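Local coordinates for hypothetical protein Atu2299 (Agrobacterium tumefaciens, PDB 2HLY) that is of unknown function but belongs to the DUF2026 family, which is grouped with the papain-like clan CA peptidases and may share their fold, at residues A[9-14]-A[174-179]; A[15-20]-A[36-41]; A[20-25]-A[197-202]; A[29-34]-A[84-89]; A[42-47]-A[168-173]. All coordinates share one frame; numbering follows the deposited sequence.

Contact 1. Residues A[9-14]-A[174-179]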
# COMPACT_ATOMS: atom_id res chain seq x y z
N LYS A 9 -4.42 -1.58 14.03
CA LYS A 9 -5.87 -1.67 14.05
C LYS A 9 -6.44 -1.38 12.66
O LYS A 9 -5.89 -0.55 11.92
CB LYS A 9 -6.47 -0.68 15.06
CG LYS A 9 -6.21 -1.02 16.50
CD LYS A 9 -6.99 -0.05 17.36
CE LYS A 9 -6.50 -0.03 18.78
NZ LYS A 9 -7.08 1.19 19.41
N GLN A 10 -7.55 -2.03 12.32
CA GLN A 10 -8.20 -1.81 11.01
C GLN A 10 -8.44 -0.32 10.76
O GLN A 10 -8.16 0.20 9.67
CB GLN A 10 -9.50 -2.62 10.89
CG GLN A 10 -10.21 -2.36 9.58
CD GLN A 10 -11.45 -3.21 9.38
OE1 GLN A 10 -11.37 -4.44 9.31
NE2 GLN A 10 -12.59 -2.55 9.25
N THR A 11 -8.97 0.37 11.76
CA THR A 11 -9.30 1.76 11.55
C THR A 11 -8.06 2.59 11.23
O THR A 11 -8.11 3.52 10.41
CB THR A 11 -10.12 2.34 12.73
OG1 THR A 11 -10.76 3.55 12.31
CG2 THR A 11 -9.25 2.54 13.97
N ASP A 12 -6.93 2.23 11.84
CA ASP A 12 -5.66 2.95 11.64
C ASP A 12 -5.04 2.59 10.28
O ASP A 12 -4.43 3.44 9.61
CB ASP A 12 -4.72 2.67 12.81
CG ASP A 12 -5.20 3.33 14.10
OD1 ASP A 12 -5.75 4.45 14.01
OD2 ASP A 12 -5.02 2.74 15.19
N TYR A 13 -5.21 1.35 9.87
CA TYR A 13 -4.83 0.95 8.52
C TYR A 13 -5.55 1.85 7.51
O TYR A 13 -4.95 2.35 6.56
CB TYR A 13 -5.20 -0.51 8.29
CG TYR A 13 -5.11 -0.97 6.84
CD1 TYR A 13 -3.99 -1.66 6.36
CD2 TYR A 13 -6.17 -0.75 5.96
CE1 TYR A 13 -3.93 -2.11 5.04
CE2 TYR A 13 -6.11 -1.18 4.64
CZ TYR A 13 -5.00 -1.87 4.19
OH TYR A 13 -5.01 -2.32 2.89
N PHE A 14 -6.86 2.04 7.69
CA PHE A 14 -7.59 2.91 6.78
C PHE A 14 -7.13 4.36 6.86
O PHE A 14 -7.08 5.04 5.84
CB PHE A 14 -9.10 2.78 7.00
CG PHE A 14 -9.69 1.48 6.50
CD1 PHE A 14 -9.33 0.97 5.25
CD2 PHE A 14 -10.62 0.78 7.28
CE1 PHE A 14 -9.90 -0.23 4.78
CE2 PHE A 14 -11.18 -0.41 6.82
CZ PHE A 14 -10.82 -0.91 5.57
N ARG A 174 -2.30 10.11 12.63
CA ARG A 174 -2.38 9.96 14.09
C ARG A 174 -3.16 8.68 14.35
O ARG A 174 -4.10 8.37 13.61
CB ARG A 174 -3.13 11.14 14.73
CG ARG A 174 -2.45 12.48 14.56
CD ARG A 174 -3.30 13.64 15.03
NE ARG A 174 -2.63 14.87 14.61
CZ ARG A 174 -1.87 15.63 15.39
NH1 ARG A 174 -1.29 16.71 14.89
NH2 ARG A 174 -1.72 15.34 16.68
N LYS A 175 -2.78 7.96 15.40
CA LYS A 175 -3.55 6.76 15.75
C LYS A 175 -4.93 7.17 16.27
O LYS A 175 -5.09 8.18 16.95
CB LYS A 175 -2.83 5.91 16.79
CG LYS A 175 -1.54 5.32 16.29
CD LYS A 175 -0.83 4.53 17.37
CE LYS A 175 0.58 4.17 16.97
NZ LYS A 175 1.24 3.38 18.02
N SER A 176 -5.94 6.37 15.93
CA SER A 176 -7.29 6.59 16.45
C SER A 176 -7.28 6.54 17.98
O SER A 176 -6.53 5.75 18.57
CB SER A 176 -8.24 5.52 15.88
OG SER A 176 -9.58 5.78 16.28
N PRO A 177 -8.11 7.36 18.64
CA PRO A 177 -9.11 8.29 18.15
C PRO A 177 -8.64 9.73 17.95
O PRO A 177 -9.47 10.64 17.85
CB PRO A 177 -10.15 8.26 19.27
CG PRO A 177 -9.33 8.14 20.50
CD PRO A 177 -8.08 7.35 20.12
N LYS A 178 -7.33 9.97 17.92
CA LYS A 178 -6.86 11.36 17.86
C LYS A 178 -7.05 12.00 16.49
O LYS A 178 -7.25 11.30 15.51
CB LYS A 178 -5.33 11.41 18.04
CG LYS A 178 -4.66 10.53 19.08
CD LYS A 178 -3.11 10.57 18.95
CE LYS A 178 -2.49 11.95 19.26
NZ LYS A 178 -0.97 12.00 19.17
N GLN A 179 -7.17 13.31 16.39
CA GLN A 179 -8.28 13.96 15.75
C GLN A 179 -7.27 14.43 14.67
O GLN A 179 -6.26 15.06 15.03
CB GLN A 179 -8.82 15.16 16.53
CG GLN A 179 -9.99 14.79 17.42
O HOH W 1 -5.77 3.42 17.60

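Contact 2. Residues A[15-20]-A[36-41]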
# COMPACT_ATOMS: atom_id res chain seq x y z
N ARG A 15 -6.79 4.85 8.05
CA ARG A 15 -6.21 6.21 8.18
C ARG A 15 -4.96 6.33 7.31
O ARG A 15 -4.77 7.34 6.60
CB ARG A 15 -5.85 6.51 9.63
CG ARG A 15 -7.09 6.77 10.49
CD ARG A 15 -6.69 7.18 11.91
NE ARG A 15 -7.87 7.62 12.66
CZ ARG A 15 -7.87 8.61 13.56
NH1 ARG A 15 -6.75 9.26 13.86
NH2 ARG A 15 -9.01 8.93 14.15
N ILE A 16 -4.12 5.30 7.34
CA ILE A 16 -2.86 5.32 6.58
C ILE A 16 -3.14 5.34 5.08
O ILE A 16 -2.60 6.16 4.33
CB ILE A 16 -1.93 4.14 6.98
CG1 ILE A 16 -1.47 4.32 8.43
CG2 ILE A 16 -0.73 4.06 6.02
CD1 ILE A 16 -0.77 3.09 9.04
N TYR A 17 -4.02 4.44 4.64
CA TYR A 17 -4.44 4.44 3.25
C TYR A 17 -4.96 5.82 2.86
O TYR A 17 -4.55 6.38 1.83
CB TYR A 17 -5.49 3.35 2.94
CG TYR A 17 -6.20 3.63 1.63
CD1 TYR A 17 -5.62 3.26 0.41
CD2 TYR A 17 -7.41 4.33 1.60
CE1 TYR A 17 -6.25 3.56 -0.80
CE2 TYR A 17 -8.05 4.63 0.40
CZ TYR A 17 -7.46 4.25 -0.79
OH TYR A 17 -8.07 4.56 -2.01
N ARG A 18 -5.85 6.38 3.68
CA ARG A 18 -6.47 7.68 3.34
C ARG A 18 -5.42 8.79 3.20
O ARG A 18 -5.47 9.56 2.23
CB ARG A 18 -7.54 8.05 4.35
CG ARG A 18 -8.48 9.15 3.84
CD ARG A 18 -9.52 9.52 4.89
NE ARG A 18 -10.38 8.40 5.30
CZ ARG A 18 -11.46 7.99 4.64
NH1 ARG A 18 -11.83 8.58 3.51
NH2 ARG A 18 -12.17 6.96 5.11
N VAL A 19 -4.47 8.84 4.13
CA VAL A 19 -3.41 9.84 4.09
C VAL A 19 -2.60 9.74 2.80
O VAL A 19 -2.39 10.73 2.10
CB VAL A 19 -2.49 9.74 5.33
CG1 VAL A 19 -1.19 10.54 5.13
CG2 VAL A 19 -3.26 10.22 6.56
N ILE A 20 -2.14 8.53 2.49
CA ILE A 20 -1.28 8.34 1.33
C ILE A 20 -2.06 8.63 0.05
O ILE A 20 -1.57 9.31 -0.87
CB ILE A 20 -0.67 6.92 1.29
CG1 ILE A 20 0.12 6.66 2.57
CG2 ILE A 20 0.16 6.73 0.01
CD1 ILE A 20 0.56 5.21 2.77
N MET A 36 4.26 1.61 -5.16
CA MET A 36 5.54 2.04 -4.61
C MET A 36 5.37 3.09 -3.53
O MET A 36 6.08 3.07 -2.53
CB MET A 36 6.45 2.54 -5.74
CG MET A 36 6.83 1.41 -6.69
SD MET A 36 7.61 2.03 -8.20
CE MET A 36 9.17 2.65 -7.56
N TYR A 37 4.42 4.02 -3.73
CA TYR A 37 4.13 5.03 -2.71
C TYR A 37 3.41 4.43 -1.52
O TYR A 37 3.74 4.74 -0.37
CB TYR A 37 3.28 6.16 -3.29
CG TYR A 37 4.07 7.14 -4.13
CD1 TYR A 37 4.76 8.19 -3.54
CD2 TYR A 37 4.11 7.02 -5.52
CE1 TYR A 37 5.46 9.12 -4.30
CE2 TYR A 37 4.82 7.94 -6.29
CZ TYR A 37 5.49 8.98 -5.67
OH TYR A 37 6.21 9.90 -6.43
N PHE A 38 2.39 3.61 -1.76
CA PHE A 38 1.68 3.00 -0.64
C PHE A 38 2.62 2.19 0.22
O PHE A 38 2.55 2.25 1.44
CB PHE A 38 0.50 2.13 -1.12
CG PHE A 38 -0.72 2.94 -1.48
CD1 PHE A 38 -1.46 3.57 -0.49
CD2 PHE A 38 -1.12 3.07 -2.81
CE1 PHE A 38 -2.58 4.34 -0.81
CE2 PHE A 38 -2.24 3.83 -3.15
CZ PHE A 38 -2.97 4.46 -2.14
N SER A 39 3.55 1.48 -0.40
CA SER A 39 4.42 0.59 0.37
C SER A 39 5.55 1.30 1.09
O SER A 39 5.86 0.98 2.25
CB SER A 39 4.97 -0.51 -0.53
OG SER A 39 3.88 -1.30 -0.98
N THR A 40 6.18 2.26 0.42
CA THR A 40 7.25 3.03 1.10
C THR A 40 6.71 4.01 2.14
O THR A 40 7.26 4.10 3.26
CB THR A 40 8.17 3.74 0.12
OG1 THR A 40 7.41 4.64 -0.68
CG2 THR A 40 8.90 2.73 -0.78
N PHE A 41 5.64 4.75 1.80
CA PHE A 41 5.05 5.67 2.79
C PHE A 41 4.43 4.89 3.97
O PHE A 41 4.53 5.32 5.14
CB PHE A 41 4.00 6.58 2.15
CG PHE A 41 4.56 7.68 1.28
CD1 PHE A 41 5.76 7.53 0.59
CD2 PHE A 41 3.87 8.88 1.16
CE1 PHE A 41 6.25 8.57 -0.23
CE2 PHE A 41 4.35 9.90 0.36
CZ PHE A 41 5.54 9.74 -0.34

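Contact 3. Residues A[20-25]-A[197-202]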
# COMPACT_ATOMS: atom_id res chain seq x y z
N ILE A 20 -2.14 8.53 2.49
CA ILE A 20 -1.28 8.34 1.33
C ILE A 20 -2.06 8.63 0.05
O ILE A 20 -1.57 9.31 -0.87
CB ILE A 20 -0.67 6.92 1.29
CG1 ILE A 20 0.12 6.66 2.57
CG2 ILE A 20 0.16 6.73 0.01
CD1 ILE A 20 0.56 5.21 2.77
N ASN A 21 -3.30 8.13 -0.01
CA ASN A 21 -4.14 8.37 -1.18
C ASN A 21 -4.36 9.85 -1.41
O ASN A 21 -4.34 10.34 -2.55
CB ASN A 21 -5.50 7.70 -0.99
CG ASN A 21 -6.30 7.68 -2.26
OD1 ASN A 21 -5.81 7.22 -3.31
ND2 ASN A 21 -7.52 8.20 -2.20
N SER A 22 -4.55 10.59 -0.33
CA SER A 22 -4.82 12.02 -0.41
C SER A 22 -3.62 12.78 -0.98
O SER A 22 -3.79 13.74 -1.75
CB SER A 22 -5.18 12.56 0.97
OG SER A 22 -6.34 11.91 1.48
N LEU A 23 -2.42 12.34 -0.62
CA LEU A 23 -1.19 12.97 -1.10
C LEU A 23 -0.87 12.59 -2.55
O LEU A 23 -0.23 13.37 -3.29
CB LEU A 23 -0.02 12.57 -0.18
CG LEU A 23 -0.05 13.23 1.20
CD1 LEU A 23 0.91 12.55 2.16
CD2 LEU A 23 0.28 14.72 1.06
N LEU A 24 -1.31 11.42 -2.97
CA LEU A 24 -1.01 10.90 -4.29
C LEU A 24 -1.96 11.30 -5.36
O LEU A 24 -1.65 11.24 -6.49
CB LEU A 24 -1.10 9.43 -4.27
CG LEU A 24 0.13 8.78 -3.78
CD1 LEU A 24 1.33 9.35 -4.48
CD2 LEU A 24 0.25 8.92 -2.36
N ILE A 25 -3.18 11.57 -4.97
CA ILE A 25 -4.27 11.63 -5.95
C ILE A 25 -4.00 12.61 -7.11
O ILE A 25 -4.30 12.30 -8.27
CB ILE A 25 -5.67 11.81 -5.27
CG1 ILE A 25 -6.82 11.57 -6.26
CG2 ILE A 25 -5.79 13.17 -4.60
CD1 ILE A 25 -6.79 10.20 -6.92
N PRO A 197 -6.68 18.11 0.80
CA PRO A 197 -7.72 17.56 1.66
C PRO A 197 -7.64 16.05 1.78
O PRO A 197 -7.16 15.38 0.86
CB PRO A 197 -9.00 17.92 0.91
CG PRO A 197 -8.61 17.88 -0.51
CD PRO A 197 -7.15 18.27 -0.59
N LEU A 198 -8.14 15.51 2.89
CA LEU A 198 -8.31 14.06 2.96
C LEU A 198 -9.37 13.63 1.95
O LEU A 198 -10.41 14.29 1.83
CB LEU A 198 -8.74 13.65 4.37
CG LEU A 198 -7.68 13.64 5.47
CD1 LEU A 198 -8.34 13.47 6.84
CD2 LEU A 198 -6.62 12.56 5.24
N THR A 199 -9.10 12.56 1.21
CA THR A 199 -10.10 12.01 0.29
C THR A 199 -11.27 11.40 1.10
O THR A 199 -11.15 11.17 2.30
CB THR A 199 -9.49 10.99 -0.70
OG1 THR A 199 -8.85 9.94 0.04
CG2 THR A 199 -8.45 11.67 -1.61
N GLY A 200 -12.40 11.15 0.43
CA GLY A 200 -13.66 10.94 1.15
C GLY A 200 -14.43 9.64 1.01
O GLY A 200 -15.63 9.62 1.24
N GLU A 201 -13.75 8.54 0.67
CA GLU A 201 -14.43 7.24 0.55
C GLU A 201 -14.74 6.67 1.94
O GLU A 201 -13.97 6.86 2.87
CB GLU A 201 -13.58 6.24 -0.26
CG GLU A 201 -14.31 4.95 -0.70
CD GLU A 201 -13.41 4.00 -1.51
OE1 GLU A 201 -12.20 4.30 -1.68
OE2 GLU A 201 -13.90 2.94 -1.99
N MET A 202 -15.89 6.01 2.06
CA MET A 202 -16.24 5.24 3.25
C MET A 202 -15.56 3.89 3.11
O MET A 202 -15.69 3.24 2.07
CB MET A 202 -17.76 5.07 3.34
CG MET A 202 -18.26 4.45 4.62
SD MET A 202 -20.05 4.69 4.77
CE MET A 202 -20.13 6.34 5.44
O HOH W 2 -6.31 15.08 -1.71

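Contact 4. Residues A[29-34]-A[84-89]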
# COMPACT_ATOMS: atom_id res chain seq x y z
N ALA A 29 -0.88 8.67 -10.62
CA ALA A 29 0.10 7.59 -10.77
C ALA A 29 -0.52 6.32 -11.35
O ALA A 29 -1.67 6.00 -11.07
CB ALA A 29 0.74 7.28 -9.42
N ASP A 30 0.27 5.62 -12.16
CA ASP A 30 -0.08 4.28 -12.65
C ASP A 30 -0.07 3.29 -11.48
O ASP A 30 0.52 3.60 -10.44
CB ASP A 30 0.90 3.83 -13.74
CG ASP A 30 2.31 3.61 -13.19
OD1 ASP A 30 2.62 2.48 -12.74
OD2 ASP A 30 3.11 4.57 -13.18
N PRO A 31 -0.72 2.12 -11.63
CA PRO A 31 -0.78 1.14 -10.53
C PRO A 31 0.56 0.74 -9.90
O PRO A 31 0.64 0.57 -8.67
CB PRO A 31 -1.43 -0.08 -11.18
CG PRO A 31 -2.30 0.50 -12.26
CD PRO A 31 -1.51 1.67 -12.80
N ALA A 32 1.60 0.56 -10.71
CA ALA A 32 2.89 0.14 -10.17
C ALA A 32 3.49 1.25 -9.32
O ALA A 32 3.92 0.99 -8.18
CB ALA A 32 3.87 -0.29 -11.28
N SER A 33 3.51 2.47 -9.85
CA SER A 33 4.01 3.61 -9.09
C SER A 33 3.17 3.83 -7.84
O SER A 33 3.70 4.02 -6.76
CB SER A 33 4.06 4.88 -9.93
OG SER A 33 4.90 4.67 -11.05
N ALA A 34 1.85 3.76 -7.98
CA ALA A 34 0.99 3.89 -6.79
C ALA A 34 1.41 2.91 -5.69
O ALA A 34 1.53 3.29 -4.52
CB ALA A 34 -0.46 3.72 -7.16
N ALA A 84 7.19 -6.47 -16.07
CA ALA A 84 8.26 -5.63 -16.61
C ALA A 84 7.81 -4.17 -16.74
O ALA A 84 8.62 -3.28 -17.01
CB ALA A 84 8.73 -6.17 -17.96
N GLY A 85 6.52 -3.93 -16.52
CA GLY A 85 5.94 -2.60 -16.61
C GLY A 85 4.99 -2.35 -15.46
O GLY A 85 5.34 -2.53 -14.29
N GLU A 86 3.76 -1.96 -15.80
CA GLU A 86 2.81 -1.50 -14.80
C GLU A 86 2.19 -2.62 -13.95
O GLU A 86 1.42 -2.32 -13.03
CB GLU A 86 1.72 -0.63 -15.44
CG GLU A 86 2.28 0.68 -16.02
CD GLU A 86 1.22 1.64 -16.54
OE1 GLU A 86 0.00 1.38 -16.37
OE2 GLU A 86 1.62 2.69 -17.11
N ASN A 87 2.52 -3.88 -14.25
CA ASN A 87 2.05 -5.02 -13.42
C ASN A 87 2.95 -5.35 -12.23
O ASN A 87 2.61 -6.22 -11.43
CB ASN A 87 1.83 -6.29 -14.26
CG ASN A 87 0.65 -6.17 -15.20
OD1 ASN A 87 -0.35 -5.53 -14.89
ND2 ASN A 87 0.77 -6.81 -16.36
N PHE A 88 4.11 -4.70 -12.15
CA PHE A 88 4.96 -4.80 -10.96
C PHE A 88 4.18 -4.29 -9.75
O PHE A 88 3.43 -3.32 -9.85
CB PHE A 88 6.21 -3.95 -11.15
CG PHE A 88 7.27 -4.22 -10.13
CD1 PHE A 88 8.12 -5.30 -10.29
CD2 PHE A 88 7.41 -3.39 -9.02
CE1 PHE A 88 9.11 -5.56 -9.36
CE2 PHE A 88 8.41 -3.65 -8.08
CZ PHE A 88 9.24 -4.75 -8.26
N HIS A 89 4.36 -4.96 -8.61
CA HIS A 89 3.62 -4.58 -7.41
C HIS A 89 4.49 -4.62 -6.15
O HIS A 89 5.36 -5.47 -6.03
CB HIS A 89 2.41 -5.49 -7.23
CG HIS A 89 1.43 -5.00 -6.21
ND1 HIS A 89 0.63 -3.90 -6.43
CD2 HIS A 89 1.13 -5.46 -4.97
CE1 HIS A 89 -0.13 -3.70 -5.36
NE2 HIS A 89 0.15 -4.63 -4.47
O HOH W 3 0.42 -2.29 -8.53

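Contact 5. Residues A[42-47]-A[168-173]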
# COMPACT_ATOMS: atom_id res chain seq x y z
N GLY A 42 3.76 3.78 3.66
CA GLY A 42 3.22 2.91 4.72
C GLY A 42 4.30 2.40 5.65
O GLY A 42 4.18 2.49 6.88
N ALA A 43 5.38 1.88 5.07
CA ALA A 43 6.52 1.41 5.85
C ALA A 43 7.09 2.53 6.73
O ALA A 43 7.41 2.31 7.90
CB ALA A 43 7.59 0.85 4.94
N PHE A 44 7.19 3.73 6.17
CA PHE A 44 7.74 4.87 6.92
C PHE A 44 6.85 5.19 8.12
O PHE A 44 7.33 5.40 9.24
CB PHE A 44 7.89 6.08 6.01
CG PHE A 44 8.55 7.26 6.67
CD1 PHE A 44 9.81 7.13 7.28
CD2 PHE A 44 7.93 8.51 6.66
CE1 PHE A 44 10.42 8.25 7.89
CE2 PHE A 44 8.54 9.61 7.26
CZ PHE A 44 9.77 9.48 7.87
N ILE A 45 5.54 5.23 7.88
CA ILE A 45 4.60 5.50 8.95
C ILE A 45 4.70 4.40 10.03
O ILE A 45 4.70 4.69 11.24
CB ILE A 45 3.17 5.63 8.40
CG1 ILE A 45 3.07 6.92 7.58
CG2 ILE A 45 2.14 5.55 9.54
CD1 ILE A 45 1.77 7.05 6.72
N LEU A 46 4.81 3.14 9.61
CA LEU A 46 4.95 2.07 10.59
C LEU A 46 6.23 2.21 11.42
O LEU A 46 6.21 2.01 12.64
CB LEU A 46 4.91 0.70 9.92
CG LEU A 46 3.57 0.33 9.31
CD1 LEU A 46 3.73 -0.98 8.55
CD2 LEU A 46 2.49 0.21 10.39
N GLN A 47 7.34 2.51 10.75
CA GLN A 47 8.60 2.74 11.44
C GLN A 47 8.47 3.86 12.47
O GLN A 47 8.89 3.72 13.62
CB GLN A 47 9.68 3.11 10.44
CG GLN A 47 10.13 1.93 9.61
CD GLN A 47 10.89 2.36 8.38
OE1 GLN A 47 11.35 3.51 8.28
NE2 GLN A 47 11.02 1.46 7.42
N VAL A 168 5.23 14.66 5.22
CA VAL A 168 3.86 15.12 5.42
C VAL A 168 2.97 13.96 5.88
O VAL A 168 2.18 14.10 6.83
CB VAL A 168 3.28 15.80 4.15
CG1 VAL A 168 1.79 16.12 4.32
CG2 VAL A 168 4.10 17.07 3.82
N ALA A 169 3.12 12.81 5.22
CA ALA A 169 2.36 11.60 5.55
C ALA A 169 2.54 11.21 7.01
O ALA A 169 1.56 10.97 7.72
CB ALA A 169 2.74 10.45 4.64
N ALA A 170 3.79 11.13 7.45
CA ALA A 170 4.07 10.72 8.83
C ALA A 170 3.54 11.72 9.84
O ALA A 170 3.19 11.38 10.97
CB ALA A 170 5.56 10.49 9.04
N ASN A 171 3.50 12.98 9.44
CA ASN A 171 3.04 14.02 10.35
C ASN A 171 1.52 14.23 10.37
O ASN A 171 0.97 14.72 11.37
CB ASN A 171 3.83 15.29 10.10
CG ASN A 171 5.19 15.22 10.75
OD1 ASN A 171 5.30 15.22 11.97
ND2 ASN A 171 6.23 15.13 9.95
N TRP A 172 0.86 13.82 9.29
CA TRP A 172 -0.60 13.87 9.17
C TRP A 172 -1.25 12.72 9.96
O TRP A 172 -2.22 12.92 10.69
CB TRP A 172 -1.01 13.74 7.70
CG TRP A 172 -2.35 14.36 7.35
CD1 TRP A 172 -3.37 14.73 8.20
CD2 TRP A 172 -2.80 14.64 6.02
NE1 TRP A 172 -4.42 15.28 7.46
CE2 TRP A 172 -4.10 15.21 6.13
CE3 TRP A 172 -2.23 14.47 4.75
CZ2 TRP A 172 -4.83 15.63 5.01
CZ3 TRP A 172 -2.96 14.88 3.63
CH2 TRP A 172 -4.25 15.44 3.77
N PHE A 173 -0.71 11.51 9.77
CA PHE A 173 -1.24 10.33 10.45
C PHE A 173 -1.19 10.46 11.97
O PHE A 173 -0.16 10.84 12.51
CB PHE A 173 -0.48 9.07 10.01
CG PHE A 173 -0.86 7.85 10.81
CD1 PHE A 173 -2.06 7.18 10.54
CD2 PHE A 173 -0.07 7.42 11.87
CE1 PHE A 173 -2.43 6.07 11.29
CE2 PHE A 173 -0.43 6.31 12.63
CZ PHE A 173 -1.62 5.63 12.34

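Contact 1. Residues A[9-14]-A[174-179]
Asp12 OD1 takes the backbone N-H of Ser176 at 2.7 Å in a nearly straight bond, 168° at the hydrogen. The N-H arrives on the syn side of the carboxylate, 19° out of its plane. The other oxygen turns to a water: Asp12 OD2 accepts from water 1 at 2.6 Å, and the same water donates to Ser176 O, also at 2.6 Å. Lys9 NZ completes the site, reaching water 1 at 3.2 Å from the N-cap position of helix 10-24. The N-H and C=O of Ser176 are thus both tied to Asp12, one directly and one through water. Asp12 CG lies anti to its carbonyl carbon (chi1 -70°), which swings the carboxylate toward the loop that follows helix 160-172. Beside this polar pair, Thr11 CG2 packs on Ser176 CB at 3.7 Å. Lys175 crosses Asp12 at about a right angle and carries its amine off to His49 O and the ring of Tyr50. With a direct bond, a water bridge and a nearby ammonium group, the Asp12 carboxylate is probably stabilised as an anion, and it fixes a surface loop just ahead of the cis peptide before Pro177.

Contact 2. Residues A[15-20]-A[36-41]
Tyr17 and Phe38 meet in the buried interface of two consecutive helices, 10-24 and 31-50, whose local segments run at 126° to each other with their axes 10.3 Å apart. The two rings are nearly parallel, 7° between planes, but slid so far that they barely overlap: the centroids stand 5.5 Å apart, and the touch is made by Tyr17 CD1 and Phe38 CE1 at 3.4 Å. Ile20, one turn along from Tyr17, touches both Phe38 and Phe41. Its CG2 methyl, set anti to the backbone N, presses on Phe38 CD1 at 3.6 Å, while the CG1 branch goes the other way and puts CD1 against Phe41 CB at 3.8 Å. The branched side chain therefore straddles one turn of the opposing helix. No hydrogen bond joins the segments; the side-chain contacts are apolar. Further out, helix 160-172 backs the helix pair: Met165 and Ala166 touch Phe41, and Ile162 touches Tyr37. Asn21, on the same helix as Ile20, also lies against Phe38. A backbone atom also meets this ring: Tyr17 O lies in the plane of the Phe38 ring at its edge, 3.9 Å from CE1.

Contact 3. Residues A[20-25]-A[197-202]
Ser22 and Thr199 form the tight part of this contact. Thr199 N donates to Ser22 OG at 2.8 Å with an angle of 161° at the hydrogen, and Ser22 OG in turn is bonded to Arg18 O one turn back in its own helix. The hydroxyl thereby relays between a helix carbonyl and the amide of a passing loop. It stands close to the loop backbone, Ser22 OG lying 3.3 Å from Leu198 CA. Alongside, Asn21 ND2 reaches Thr199 OG1 at 3.1 Å, with the oxygen nearly in the plane of the amide; the Asn21 side chain, its CG anti to the backbone N (chi1 -169°), crosses Thr199 at about a right angle. The loop here leaves the two-stranded antiparallel hairpin of strands 183-187 and 193-197 and passes along the second half of helix 10-24. Arg18 strengthens the attachment through bonds to Thr199 O and Glu201 O. Leu198 points its CB away from the helix, and its side chain packs on Trp172 of helix 160-172. Toward the solvent side the fit is looser. Water 2 adds a bridge, donating to Pro197 O at 2.7 Å and to Ser22 O at 2.9 Å. On the exposed flank beyond Asn21, Ile25 CG2 approaches Thr199 CG2 only to 4.3 Å.

Contact 4. Residues A[29-34]-A[84-89]
The N-terminal end of helix 31-50, capped by Asp30, rests against the type I beta turn Gly85-Phe88 that leads into strand 89-94. Ala32, in the first turn of the helix, is a buried point of the join: its CB methyl sits among backbone carbonyls, 3.4 Å from Phe88 O and 3.6 Å from Glu86 O. A CA-H...O contact from Ala32 CA also reaches Phe88 O. Outside it, the extended Glu86 side chain lies across Asp30, with Glu86 CD 3.6 Å from Asp30 CB and the two carboxylates stacked at 23° between planes. Asp30 is held by its own helix. Its CG sits between the backbone N and the carbonyl carbon (chi1 66°), which brings OD1 to Ser33 N at 3.0 Å as the capping bond, while Ser33 OG donates to Asp30 OD2 at 2.8 Å. The helix end and these donors would favour a charged Asp30, whereas the like charge of Glu86, with Asp30 OD1 and Glu86 OE2 4.5 Å apart, would probably oppose it. Deeper in, His89 NE2 bonds Asp100 OD2, a His-acid pair reminiscent of clan CA peptidases, though no catalytic role is established. At the other ring nitrogen, water 3 lies in the ring plane, 2.7 Å from His89 ND1.

Contact 5. Residues A[42-47]-A[168-173]
Ile45 is the bump that fills this interface, a helix-helix packing in which the local segments of helices 31-50 and 160-172 cross at -47° with axes 9.3 Å apart. The hollow that receives it is lined by Ala169, Ala170 and Phe173; the two alanines let the backbones come close. The longer branch of Ile45 probes along the floor, its CD1 meeting Ala169 CB at 4.1 Å. The other branch, CG2, stands over one face of the Phe173 ring as a CH-pi contact, 27° off the normal. That ring closes the hollow just past the helix end, and it also meets His49 edge-to-face. The shapes are reversed at the Phe44 end: there the small Ala170 methyl is the bump, resting obliquely against the ring of Phe44. Ile16 of helix 10-24 touches both Ile45 and Phe173, so three helices converge here. The nearest atoms of this second pair are Phe44 CE2 and Ala170 CB, 3.6 Å apart.

In the fold
Contacts 2 and 5 are buried and apolar in their side-chain contacts; both use helix 31-50, their centres lie about 8 Å apart, and Ile16 packing on Phe173 joins them into one helical core. Contacts 1 and 3 lie at the surface, where helix 10-24 is tied near its two ends to C-terminal loops by bridging waters and by hydrogen bonds between helix side chains and loop backbone, in contact 3 also to a loop side chain. Arg15 extends the first attachment and Arg18 the second. Contact 4 is partly buried, its centre about 27 Å from that of contact 1: it sets the N-terminal end of helix 31-50 against the turn before strand 89-94, through methyl-carbonyl packing and stacked carboxylates.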